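Local coordinates for halogenase PltM (Pseudomonas fluorescens, PDB 6BZN), which probably uses FAD to halogenate phenolic compounds, with unusual breadth in both substrate and halide, at residues S31-A36 with Q141-F146. Sequence-based numbering, arbitrary orientation.
Sequences SGIAGA and QDIDYF
The carboxylate of D144 turns one face to the backbone of G32 and I33. I33 N stands above this face, not in its plane, and gives OD2 a weak, bent hydrogen bond (3.2 Å, 144° at the hydrogen). G32 CA approaches OD2 from the same side, at 3.7 Å. I33 CB lies over the other oxygen, 3.5 Å from OD1, which also forms a salt bridge with R140 NE. With CG beside its own backbone N (chi1 -70°), D144 reaches the first turn of helix 33-44, where G32 is the N-cap. The loop and first turn after strand 24-29 fit a Rossmann-type glycine-rich pattern, consistent with FAD binding, and I33 and A34 are FAD-binding residues. D144 thus bridges weakly from helix 140-153 to this helix start, while its OD1 probably helps position R140, an FAD-binding residue of its own helix; R140 and, less so, the helix start would probably favour its charged form. Replacing D144 with alanine removes the carboxylate, and R140 would probably lose this anionic mate and I33 N its weak acceptor. Beyond the carboxylate, the extended I33 chain, CG1 anti to the backbone N (chi1 -168°), lies alongside I143 and brings CD1 to I143 CG2, 3.9 Å away.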
ATOM      1  N   SER A  31     -11.218   9.095  -9.483  1.00 14.64           N
ATOM      2  CA  SER A  31     -10.745  10.402  -9.071  1.00 14.63           C
ATOM      3  C   SER A  31     -10.157  10.348  -7.659  1.00 15.18           C
ATOM      4  O   SER A  31     -10.051  11.394  -7.012  1.00 15.81           O
ATOM      5  CB  SER A  31     -11.892  11.416  -9.120  1.00 15.45           C
ATOM      6  OG  SER A  31     -12.894  11.099  -8.154  1.00 16.61           O
ATOM      7  N   GLY A  32      -9.789   9.148  -7.193  1.00 14.60           N
ATOM      8  CA  GLY A  32      -9.060   8.962  -5.945  1.00 14.26           C
ATOM      9  C   GLY A  32      -7.608   9.374  -6.142  1.00 14.49           C
ATOM     10  O   GLY A  32      -7.230   9.870  -7.202  1.00 13.85           O
ATOM     11  N   ILE A  33      -6.773   9.159  -5.138  1.00 13.69           N
ATOM     12  CA  ILE A  33      -5.411   9.674  -5.210  1.00 13.71           C
ATOM     13  C   ILE A  33      -4.652   9.204  -6.455  1.00 13.26           C
ATOM     14  O   ILE A  33      -3.913   9.983  -7.043  1.00 13.11           O
ATOM     15  CB  ILE A  33      -4.599   9.359  -3.936  1.00 13.99           C
ATOM     16  CG1 ILE A  33      -3.297  10.170  -3.922  1.00 14.10           C
ATOM     17  CG2 ILE A  33      -4.339   7.865  -3.790  1.00 14.37           C
ATOM     18  CD1 ILE A  33      -2.647  10.206  -2.548  1.00 13.95           C
ATOM     19  N   ALA A  34      -4.831   7.946  -6.851  1.00 12.48           N
ATOM     20  CA  ALA A  34      -4.166   7.427  -8.051  1.00 12.46           C
ATOM     21  C   ALA A  34      -4.583   8.185  -9.303  1.00 11.92           C
ATOM     22  O   ALA A  34      -3.735   8.665 -10.053  1.00 11.84           O
ATOM     23  CB  ALA A  34      -4.452   5.952  -8.222  1.00 12.47           C
ATOM     24  N   GLY A  35      -5.888   8.300  -9.522  1.00 11.82           N
ATOM     25  CA  GLY A  35      -6.401   8.982 -10.724  1.00 11.66           C
ATOM     26  C   GLY A  35      -6.055  10.461 -10.736  1.00 11.69           C
ATOM     27  O   GLY A  35      -5.674  11.021 -11.771  1.00 12.13           O
ATOM     28  N   ALA A  36      -6.165  11.086  -9.570  1.00 11.65           N
ATOM     29  CA  ALA A  36      -5.878  12.501  -9.426  1.00 11.58           C
ATOM     30  C   ALA A  36      -4.409  12.832  -9.690  1.00 11.76           C
ATOM     31  O   ALA A  36      -4.110  13.792 -10.389  1.00 11.02           O
ATOM     32  CB  ALA A  36      -6.264  12.979  -8.046  1.00 11.83           C
ATOM     33  N   GLN A 141     -10.336  10.583   2.864  1.00 11.14           N
ATOM     34  CA  GLN A 141     -11.318  11.565   2.394  1.00 11.20           C
ATOM     35  C   GLN A 141     -10.720  12.947   2.143  1.00 11.31           C
ATOM     36  O   GLN A 141     -11.101  13.621   1.200  1.00 11.67           O
ATOM     37  CB  GLN A 141     -12.531  11.669   3.324  1.00 11.35           C
ATOM     38  CG  GLN A 141     -12.253  12.114   4.747  1.00 11.15           C
ATOM     39  CD  GLN A 141     -13.518  12.571   5.448  1.00 11.05           C
ATOM     40  OE1 GLN A 141     -14.308  11.757   5.911  1.00 11.10           O
ATOM     41  NE2 GLN A 141     -13.711  13.898   5.531  1.00 11.69           N
ATOM     42  N   ASP A 142      -9.801  13.385   2.996  1.00 11.31           N
ATOM     43  CA  ASP A 142      -9.235  14.732   2.873  1.00 11.47           C
ATOM     44  C   ASP A 142      -8.026  14.740   1.959  1.00 11.68           C
ATOM     45  O   ASP A 142      -7.855  15.656   1.157  1.00 12.56           O
ATOM     46  CB  ASP A 142      -8.871  15.298   4.238  1.00 11.72           C
ATOM     47  CG  ASP A 142     -10.103  15.657   5.093  1.00 12.19           C
ATOM     48  OD1 ASP A 142     -11.258  15.682   4.592  1.00 12.29           O
ATOM     49  OD2 ASP A 142      -9.891  15.912   6.306  1.00 12.64           O
ATOM     50  N   ILE A 143      -7.203  13.703   2.059  1.00 11.50           N
ATOM     51  CA  ILE A 143      -6.022  13.568   1.219  1.00 11.50           C
ATOM     52  C   ILE A 143      -6.417  13.475  -0.253  1.00 11.69           C
ATOM     53  O   ILE A 143      -5.858  14.195  -1.085  1.00 11.30           O
ATOM     54  CB  ILE A 143      -5.179  12.334   1.645  1.00 11.34           C
ATOM     55  CG1 ILE A 143      -4.594  12.538   3.048  1.00 11.67           C
ATOM     56  CG2 ILE A 143      -4.086  12.007   0.633  1.00 11.49           C
ATOM     57  CD1 ILE A 143      -3.555  13.626   3.174  1.00 11.91           C
ATOM     58  N   ASP A 144      -7.376  12.608  -0.564  1.00 11.63           N
ATOM     59  CA  ASP A 144      -7.784  12.385  -1.963  1.00 12.43           C
ATOM     60  C   ASP A 144      -8.471  13.599  -2.566  1.00 12.23           C
ATOM     61  O   ASP A 144      -8.272  13.893  -3.733  1.00 12.40           O
ATOM     62  CB  ASP A 144      -8.662  11.133  -2.106  1.00 13.25           C
ATOM     63  CG  ASP A 144      -7.866   9.834  -1.872  1.00 14.68           C
ATOM     64  OD1 ASP A 144      -6.782   9.871  -1.243  1.00 15.58           O
ATOM     65  OD2 ASP A 144      -8.321   8.767  -2.313  1.00 18.04           O
ATOM     66  N   TYR A 145      -9.264  14.315  -1.772  1.00 12.25           N
ATOM     67  CA  TYR A 145      -9.951  15.491  -2.290  1.00 12.72           C
ATOM     68  C   TYR A 145      -8.883  16.545  -2.640  1.00 12.30           C
ATOM     69  O   TYR A 145      -8.913  17.128  -3.722  1.00 12.10           O
ATOM     70  CB  TYR A 145     -10.973  16.053  -1.298  1.00 13.12           C
ATOM     71  CG  TYR A 145     -12.135  16.847  -1.911  1.00 14.08           C
ATOM     72  CD1 TYR A 145     -12.200  17.141  -3.281  1.00 14.48           C
ATOM     73  CD2 TYR A 145     -13.169  17.320  -1.101  1.00 14.41           C
ATOM     74  CE1 TYR A 145     -13.263  17.854  -3.827  1.00 14.73           C
ATOM     75  CE2 TYR A 145     -14.228  18.047  -1.641  1.00 15.22           C
ATOM     76  CZ  TYR A 145     -14.270  18.306  -3.006  1.00 15.21           C
ATOM     77  OH  TYR A 145     -15.319  19.011  -3.567  1.00 16.38           O
ATOM     78  N   PHE A 146      -7.911  16.730  -1.746  1.00 11.57           N
ATOM     79  CA  PHE A 146      -6.760  17.615  -2.007  1.00 11.51           C
ATOM     80  C   PHE A 146      -6.009  17.228  -3.285  1.00 11.37           C
ATOM     81  O   PHE A 146      -5.678  18.088  -4.089  1.00 11.07           O
ATOM     82  CB  PHE A 146      -5.819  17.616  -0.800  1.00 11.71           C
ATOM     83  CG  PHE A 146      -4.645  18.531  -0.936  1.00 12.23           C
ATOM     84  CD1 PHE A 146      -3.439  18.062  -1.462  1.00 12.59           C
ATOM     85  CD2 PHE A 146      -4.723  19.848  -0.521  1.00 12.71           C
ATOM     86  CE1 PHE A 146      -2.339  18.904  -1.572  1.00 13.06           C
ATOM     87  CE2 PHE A 146      -3.636  20.698  -0.644  1.00 13.11           C
ATOM     88  CZ  PHE A 146      -2.439  20.224  -1.159  1.00 13.44           C
TER